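Local coordinates for protein glutamine amidotransferase subunit pdxT (Thermus thermophilus, PDB 2YWD) that probably hydrolyses glutamine to glutamate and ammonia, the ammonia being channelled to the partner synthase subunit PdxS for making pyridoxal 5'-phosphate, at residues R183-L186 with E187-G190; H17-A20 with L21-L24; G54-A57 with R58-G61; E63-V66 with R67-E71. All blocks are in the same frame, centred on the assembly; numbering follows the deposited sequence.

Contact 1 (R183-L186 with E187-G190)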
# COMPACT_ATOMS: atom_id res chain seq x y z
N ARG A 183 -8.51 -9.30 -2.65
CA ARG A 183 -9.56 -9.96 -1.87
C ARG A 183 -9.05 -10.23 -0.46
O ARG A 183 -9.78 -10.06 0.52
CB ARG A 183 -10.00 -11.26 -2.55
CG ARG A 183 -10.99 -12.10 -1.72
CD ARG A 183 -12.26 -11.32 -1.39
NE ARG A 183 -13.15 -11.18 -2.54
CZ ARG A 183 -14.21 -10.39 -2.57
NH1 ARG A 183 -14.53 -9.65 -1.51
NH2 ARG A 183 -14.99 -10.34 -3.65
N TYR A 184 -7.79 -10.65 -0.36
CA TYR A 184 -7.17 -10.92 0.94
C TYR A 184 -7.29 -9.66 1.80
O TYR A 184 -7.63 -9.72 2.99
CB TYR A 184 -5.70 -11.29 0.76
CG TYR A 184 -4.91 -11.42 2.04
CD1 TYR A 184 -5.01 -12.57 2.83
CD2 TYR A 184 -4.09 -10.39 2.49
CE1 TYR A 184 -4.30 -12.68 4.03
CE2 TYR A 184 -3.38 -10.49 3.68
CZ TYR A 184 -3.49 -11.64 4.45
OH TYR A 184 -2.79 -11.74 5.63
N PHE A 185 -7.01 -8.51 1.18
CA PHE A 185 -7.10 -7.23 1.87
C PHE A 185 -8.53 -6.90 2.29
O PHE A 185 -8.77 -6.48 3.43
CB PHE A 185 -6.55 -6.10 0.97
CG PHE A 185 -6.77 -4.72 1.53
CD1 PHE A 185 -6.33 -4.39 2.81
CD2 PHE A 185 -7.44 -3.75 0.78
CE1 PHE A 185 -6.55 -3.11 3.34
CE2 PHE A 185 -7.66 -2.47 1.30
CZ PHE A 185 -7.22 -2.15 2.58
N LEU A 186 -9.48 -7.08 1.38
CA LEU A 186 -10.87 -6.78 1.71
C LEU A 186 -11.38 -7.67 2.84
O LEU A 186 -12.16 -7.24 3.68
CB LEU A 186 -11.76 -6.96 0.48
CG LEU A 186 -11.45 -6.03 -0.70
CD1 LEU A 186 -12.57 -6.13 -1.73
CD2 LEU A 186 -11.30 -4.59 -0.21
N GLU A 187 -10.92 -8.92 2.86
CA GLU A 187 -11.33 -9.86 3.90
C GLU A 187 -10.84 -9.38 5.26
O GLU A 187 -11.58 -9.40 6.24
CB GLU A 187 -10.78 -11.26 3.60
CG GLU A 187 -11.45 -11.95 2.42
CD GLU A 187 -12.81 -12.55 2.77
OE1 GLU A 187 -12.85 -13.55 3.50
OE2 GLU A 187 -13.85 -12.00 2.31
N LEU A 188 -9.59 -8.93 5.34
CA LEU A 188 -9.05 -8.47 6.61
C LEU A 188 -9.68 -7.13 7.02
O LEU A 188 -9.69 -6.78 8.20
CB LEU A 188 -7.52 -8.36 6.54
CG LEU A 188 -6.82 -7.23 5.77
CD1 LEU A 188 -6.85 -5.95 6.59
CD2 LEU A 188 -5.38 -7.63 5.51
N ALA A 189 -10.22 -6.40 6.04
CA ALA A 189 -10.86 -5.12 6.32
C ALA A 189 -12.31 -5.36 6.72
O ALA A 189 -13.01 -4.44 7.15
CB ALA A 189 -10.81 -4.23 5.08
N GLY A 190 -12.76 -6.60 6.58
CA GLY A 190 -14.13 -6.94 6.94
C GLY A 190 -15.15 -6.50 5.91
O GLY A 190 -16.31 -6.26 6.25
O HOH W 1 -13.94 -9.57 1.31
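With CG set between its backbone N and carbonyl carbon (chi1 74°), Leu188 lays its branches back over the preceding turn, between the rings of Tyr184 and Phe185. Both rings leave the helix with CG anti to the backbone N (chi1 173° in Tyr184), and each takes one methyl. CD2 of Leu188 lies 3.9 Å from CE2 of Tyr184, while its CD1 is 4.1 Å from CD1 of Phe185. The fit is close at the backbone too, for CG of Leu188 comes within 3.1 Å of Phe185 O. Cut back to an alanine, Leu188 would probably no longer fill the space beside the two rings, and both would lose their methyl contacts. This is the last turn of helix 180-189, which ends in a Schellman motif: Gly190, with positive phi, turns its N back to Glu187 O at 3.1 Å. The inner face of the turn lies on the central sheet, where Phe185 meets the ring of Phe78 and Ala189 rests on Ala42 and Ala76; Tyr184 OH is hydrogen-bonded to Arg162. On the outer face Arg183 and Glu187 pair through water. Arg183 NH1 donates to the water in the guanidinium plane at 2.9 Å, and the water donates to Glu187 OE2 at 2.6 Å, with the carboxylate and guanidinium planes 83° apart.

Contact 2 (H17-A20 with L21-L24)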
# COMPACT_ATOMS: atom_id res chain seq x y z
N HIS A 17 -5.87 0.17 -9.70
CA HIS A 17 -6.47 -0.48 -8.53
C HIS A 17 -7.99 -0.53 -8.66
O HIS A 17 -8.62 -1.52 -8.25
CB HIS A 17 -6.07 0.26 -7.24
CG HIS A 17 -4.74 -0.16 -6.69
ND1 HIS A 17 -4.53 -1.40 -6.12
CD2 HIS A 17 -3.56 0.49 -6.61
CE1 HIS A 17 -3.28 -1.49 -5.71
NE2 HIS A 17 -2.67 -0.35 -5.99
N LYS A 18 -8.58 0.51 -9.22
CA LYS A 18 -10.03 0.53 -9.41
C LYS A 18 -10.42 -0.61 -10.35
O LYS A 18 -11.40 -1.31 -10.13
CB LYS A 18 -10.48 1.86 -10.02
CG LYS A 18 -10.21 3.07 -9.15
CD LYS A 18 -10.75 4.35 -9.79
CE LYS A 18 -12.28 4.42 -9.74
NZ LYS A 18 -12.95 3.32 -10.50
N GLU A 19 -9.63 -0.79 -11.41
CA GLU A 19 -9.87 -1.85 -12.38
C GLU A 19 -9.72 -3.22 -11.72
O GLU A 19 -10.52 -4.12 -11.96
CB GLU A 19 -8.90 -1.73 -13.55
CG GLU A 19 -9.10 -0.49 -14.39
CD GLU A 19 -8.01 -0.32 -15.44
OE1 GLU A 19 -8.09 0.65 -16.22
OE2 GLU A 19 -7.09 -1.16 -15.47
N ALA A 20 -8.68 -3.37 -10.90
CA ALA A 20 -8.45 -4.63 -10.22
C ALA A 20 -9.60 -4.94 -9.27
O ALA A 20 -10.02 -6.09 -9.14
CB ALA A 20 -7.13 -4.57 -9.44
N LEU A 21 -10.12 -3.90 -8.61
CA LEU A 21 -11.23 -4.07 -7.67
C LEU A 21 -12.53 -4.47 -8.35
O LEU A 21 -13.41 -5.06 -7.72
CB LEU A 21 -11.42 -2.79 -6.85
CG LEU A 21 -10.35 -2.55 -5.78
CD1 LEU A 21 -10.50 -1.15 -5.18
CD2 LEU A 21 -10.48 -3.61 -4.70
N LYS A 22 -12.67 -4.16 -9.64
CA LYS A 22 -13.88 -4.52 -10.36
C LYS A 22 -14.03 -6.04 -10.40
O LYS A 22 -15.14 -6.57 -10.36
CB LYS A 22 -13.85 -3.98 -11.79
CG LYS A 22 -13.92 -2.46 -11.88
CD LYS A 22 -13.95 -1.98 -13.33
CE LYS A 22 -12.68 -2.37 -14.08
NZ LYS A 22 -12.66 -1.84 -15.48
N ARG A 23 -12.90 -6.75 -10.46
CA ARG A 23 -12.93 -8.21 -10.50
C ARG A 23 -13.47 -8.80 -9.21
O ARG A 23 -13.77 -9.99 -9.14
CB ARG A 23 -11.53 -8.76 -10.79
CG ARG A 23 -10.97 -8.33 -12.14
CD ARG A 23 -9.86 -9.25 -12.62
NE ARG A 23 -9.32 -8.80 -13.90
CZ ARG A 23 -8.54 -7.74 -14.05
NH1 ARG A 23 -8.18 -7.01 -13.00
NH2 ARG A 23 -8.12 -7.39 -15.27
N LEU A 24 -13.57 -7.97 -8.18
CA LEU A 24 -14.10 -8.41 -6.90
C LEU A 24 -15.54 -7.90 -6.76
O LEU A 24 -16.15 -8.01 -5.70
CB LEU A 24 -13.24 -7.88 -5.75
CG LEU A 24 -11.79 -8.37 -5.68
CD1 LEU A 24 -11.14 -7.85 -4.41
CD2 LEU A 24 -11.75 -9.89 -5.69
O HOH W 2 -8.11 -7.91 -10.29
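Lys22 folds its chain back alongside Glu19, the two side chains pointing the same way. Its CG is anti to the carbonyl carbon (chi1 -67°), and a bend at chi3 (-63°) presses CE to 3.3 Å from Glu19 CA, beside the extended glutamate. The contact is therefore made by carbon, the lysine CE against Glu19 CA and CB: Lys22 NZ ends 4.0 Å from Glu19 CG, and the opposite charges stay apart. Arg23 behaves differently, running straight from CG to NE before chi4 (74°) turns the guanidinium back toward Ala20. There NH1 lies 3.7 Å from Ala20 CA, which sits at the edge of the group, and donates to a water that itself donates to Ala20 O at 2.9 Å. The same carbonyl accepts Arg23 N at 3.2 Å, from above its plane, so the water gives it a second partner. Beyond the segments, Arg23 NH2 forms a salt bridge with Glu177. On the buried side Leu21 sets CG 3.2 Å from His17 O, which also accepts the Leu21 N-H at 2.8 Å, and its side chain reaches Val5, Val7 and Ile44. The imidazole of His17 leads off the turn, held by Thr80 and His182 and touching Glu174, predicted to belong to the charge relay. The arrangement belongs to the C-terminal part of helix 14-22, the crossover of the beta-alpha-beta unit with strands 5-8 and 29-31, and its buried face borders the probable Cys-His-Glu site of a class I glutamine amidotransferase.

Contact 3 (G54-A57 with R58-G61)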
# COMPACT_ATOMS: atom_id res chain seq x y z
N GLY A 54 2.28 12.14 -0.62
CA GLY A 54 2.44 12.54 0.77
C GLY A 54 2.12 14.00 0.99
O GLY A 54 1.37 14.35 1.92
N LYS A 55 2.67 14.87 0.16
CA LYS A 55 2.44 16.31 0.30
C LYS A 55 0.96 16.67 0.22
O LYS A 55 0.44 17.38 1.08
CB LYS A 55 3.21 17.09 -0.78
CG LYS A 55 3.16 18.61 -0.61
CD LYS A 55 3.99 19.34 -1.66
CE LYS A 55 3.31 19.33 -3.02
NZ LYS A 55 2.03 20.10 -3.01
N LEU A 56 0.28 16.19 -0.82
CA LEU A 56 -1.13 16.48 -1.00
C LEU A 56 -2.03 15.87 0.08
O LEU A 56 -2.98 16.52 0.53
CB LEU A 56 -1.59 16.01 -2.39
CG LEU A 56 -0.85 16.64 -3.58
CD1 LEU A 56 -1.39 16.07 -4.88
CD2 LEU A 56 -1.02 18.16 -3.55
N ALA A 57 -1.74 14.64 0.50
CA ALA A 57 -2.54 14.00 1.54
C ALA A 57 -2.44 14.80 2.84
O ALA A 57 -3.40 14.90 3.60
CB ALA A 57 -2.09 12.57 1.76
N ARG A 58 -1.27 15.36 3.10
CA ARG A 58 -1.06 16.15 4.30
C ARG A 58 -1.80 17.48 4.17
O ARG A 58 -2.55 17.87 5.06
CB ARG A 58 0.44 16.40 4.52
CG ARG A 58 0.77 17.31 5.70
CD ARG A 58 2.23 17.17 6.12
NE ARG A 58 2.50 15.85 6.69
CZ ARG A 58 3.69 15.45 7.13
NH1 ARG A 58 4.73 16.26 7.06
NH2 ARG A 58 3.83 14.23 7.65
N GLU A 59 -1.60 18.16 3.04
CA GLU A 59 -2.24 19.44 2.80
C GLU A 59 -3.76 19.40 2.86
O GLU A 59 -4.38 20.33 3.36
CB GLU A 59 -1.82 20.00 1.44
CG GLU A 59 -0.46 20.66 1.44
CD GLU A 59 -0.06 21.16 0.06
OE1 GLU A 59 -0.98 21.48 -0.73
OE2 GLU A 59 1.15 21.24 -0.21
N TYR A 60 -4.36 18.33 2.34
CA TYR A 60 -5.82 18.22 2.34
C TYR A 60 -6.42 17.65 3.62
O TYR A 60 -7.63 17.43 3.69
CB TYR A 60 -6.29 17.39 1.14
CG TYR A 60 -5.81 17.91 -0.20
CD1 TYR A 60 -5.67 19.28 -0.44
CD2 TYR A 60 -5.52 17.03 -1.25
CE1 TYR A 60 -5.25 19.75 -1.69
CE2 TYR A 60 -5.11 17.49 -2.49
CZ TYR A 60 -4.97 18.85 -2.71
OH TYR A 60 -4.57 19.32 -3.94
N GLY A 61 -5.58 17.41 4.62
CA GLY A 61 -6.07 16.87 5.88
C GLY A 61 -6.40 15.38 5.84
O GLY A 61 -6.91 14.83 6.82
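Leu56 O receives the N-H of Tyr60 at 2.9 Å and has the tyrosine ring lying close beside it, with CD2 of Tyr60 only 3.1 Å away. Tyr60 CG is anti to its carbonyl carbon (chi1 -56°), which sends the ring back along Leu56, and the two side chains run the same way. CE2 of Tyr60 meets Leu56 CB at 3.8 Å, and the hydroxyl end reaches Leu56 CD2, also at 3.8 Å, so the leucine is touched at both its root and its tip. Leu10 packs against both side chains from a neighbouring loop. One residue earlier, Lys55 and Glu59 form a salt bridge. The lysine starts with CG anti to its backbone N and then bends at chi3 and chi4 (75° and 65°), curling its ammonium over the glutamate. NZ thus comes to OE2 of Glu59 at 3.1 Å from above the carboxylate plane, while CG of the same lysine lies 3.3 Å from that oxygen. Arg58 extends away from the turn, and its NE is paired in a salt bridge with Glu63. Gly61, at positive phi, bonds its N to Arg58 O at 3.1 Å, so one glycine closes helix 50-59 with a Schellman motif and stands at the N-cap of the next, helix 62-71.

Contact 4 (E63-V66 with R67-E71)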
# COMPACT_ATOMS: atom_id res chain seq x y z
N GLU A 63 -4.20 12.83 5.52
CA GLU A 63 -3.23 12.10 6.33
C GLU A 63 -3.69 12.00 7.79
O GLU A 63 -3.78 10.91 8.36
CB GLU A 63 -1.88 12.83 6.28
CG GLU A 63 -0.77 12.17 7.11
CD GLU A 63 0.40 13.12 7.36
OE1 GLU A 63 0.84 13.78 6.41
OE2 GLU A 63 0.88 13.19 8.51
N ASP A 64 -3.99 13.15 8.40
CA ASP A 64 -4.41 13.19 9.79
C ASP A 64 -5.70 12.41 10.07
O ASP A 64 -5.80 11.72 11.09
CB ASP A 64 -4.54 14.65 10.22
CG ASP A 64 -3.22 15.40 10.11
OD1 ASP A 64 -3.23 16.62 9.86
OD2 ASP A 64 -2.16 14.75 10.26
N GLU A 65 -6.68 12.51 9.18
CA GLU A 65 -7.94 11.79 9.37
C GLU A 65 -7.70 10.29 9.25
O GLU A 65 -8.26 9.50 10.00
CB GLU A 65 -8.97 12.25 8.34
CG GLU A 65 -10.36 11.62 8.49
CD GLU A 65 -10.99 11.85 9.86
OE1 GLU A 65 -10.68 12.88 10.49
OE2 GLU A 65 -11.80 11.01 10.29
N VAL A 66 -6.87 9.89 8.29
CA VAL A 66 -6.57 8.48 8.13
C VAL A 66 -5.89 7.95 9.39
O VAL A 66 -6.22 6.87 9.88
CB VAL A 66 -5.67 8.23 6.90
CG1 VAL A 66 -5.16 6.81 6.91
CG2 VAL A 66 -6.46 8.49 5.61
N ARG A 67 -4.94 8.72 9.92
CA ARG A 67 -4.23 8.30 11.13
C ARG A 67 -5.24 8.05 12.26
O ARG A 67 -5.15 7.05 12.99
CB ARG A 67 -3.22 9.37 11.57
CG ARG A 67 -2.39 8.97 12.79
CD ARG A 67 -1.31 9.99 13.15
NE ARG A 67 -0.29 10.13 12.12
CZ ARG A 67 -0.23 11.13 11.23
NH1 ARG A 67 -1.15 12.09 11.26
NH2 ARG A 67 0.72 11.15 10.31
N LYS A 68 -6.20 8.95 12.39
CA LYS A 68 -7.24 8.85 13.41
C LYS A 68 -8.11 7.61 13.18
O LYS A 68 -8.41 6.87 14.12
CB LYS A 68 -8.10 10.11 13.39
CG LYS A 68 -9.27 10.09 14.35
CD LYS A 68 -10.18 11.29 14.14
CE LYS A 68 -11.41 11.22 15.04
NZ LYS A 68 -12.18 9.97 14.81
N ARG A 69 -8.51 7.40 11.93
CA ARG A 69 -9.36 6.26 11.58
C ARG A 69 -8.67 4.91 11.85
O ARG A 69 -9.30 3.99 12.37
CB ARG A 69 -9.77 6.35 10.11
CG ARG A 69 -10.74 7.49 9.79
CD ARG A 69 -12.13 7.23 10.38
NE ARG A 69 -12.71 6.00 9.83
CZ ARG A 69 -13.20 5.89 8.60
NH1 ARG A 69 -13.20 6.94 7.78
NH2 ARG A 69 -13.67 4.73 8.17
N VAL A 70 -7.40 4.80 11.47
CA VAL A 70 -6.66 3.56 11.69
C VAL A 70 -6.46 3.31 13.18
O VAL A 70 -6.59 2.18 13.66
CB VAL A 70 -5.29 3.59 10.99
CG1 VAL A 70 -4.48 2.35 11.36
CG2 VAL A 70 -5.48 3.67 9.49
N GLU A 71 -6.16 4.38 13.91
CA GLU A 71 -5.95 4.30 15.35
C GLU A 71 -7.19 3.77 16.06
O GLU A 71 -7.09 3.01 17.02
CB GLU A 71 -5.58 5.68 15.90
CG GLU A 71 -5.22 5.69 17.38
CD GLU A 71 -3.99 4.85 17.67
OE1 GLU A 71 -2.93 5.12 17.07
OE2 GLU A 71 -4.08 3.92 18.50
O HOH W 3 -13.25 9.71 8.41
O HOH W 4 -13.39 10.49 12.56
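Arg67 sweeps back along its helix to two acidic side chains of the preceding turn. Its CB rests 3.5 Å from Asp64 O and nearly as close to Glu63 O. From there the chain runs extended through CG and CD, with CG anti to the backbone N, until a turn about the CG-CD bond (chi3 -64°) swings NE aside and brings the guanidinium over Glu63 O, which faces one side of the group. The two terminal nitrogens then part company. NH2 meets Glu63 OE2 at 2.7 Å in an almost perfectly straight bond (179°), lying in the guanidinium plane though on the anti side of the carboxylate, whose plane stands 81° away. NH1 donates at 3.0 Å to the anti lone pair of Asp64 OD2, again in plane but more bent. NH2 has a further acceptor in Leu100 O, and Glu63 has a second cation on its other oxygen. A leucine in place of Arg67 would probably leave Glu63 and Asp64 without their shared cation and break the link to Leu100. On another side Glu65 OE2 accepts from two waters, at 2.7 and 2.8 Å, which in turn accept from Arg69 NH1 and Lys68 NZ. The end of Lys68 also pairs with Glu72, and that of Arg69 binds Ser74 and Leu37 O. Val66 CG1 meets Val70 CG2 on the inner face, where both lie on Leu77 of strand 76-80, so helix 62-71 packs against the central sheet, with helix 50-59 leading into it.

How the contacts relate
All four contacts are short helical stretches near the periphery of the fold. Contact 3 is the most exposed (four of its eight residues), while contact 2 has the most buried residues (three). Contacts 1 and 2 touch, Leu186 CD1 meeting Leu24 CD1 at 3.5 Å, and side chains of both helices reach strand 42-45. Contacts 3 and 4, on successive helices, meet through the Arg58 NE to Glu63 OE1 salt bridge at 2.7 Å. Within their segments contacts 3 and 4 hold direct salt bridges, and contact 4 adds water bridges; in contact 1 a water joins Arg183 to Glu187, and in contact 2 one joins Arg23 to a carbonyl. Contact 2 alone adjoins the predicted charge relay.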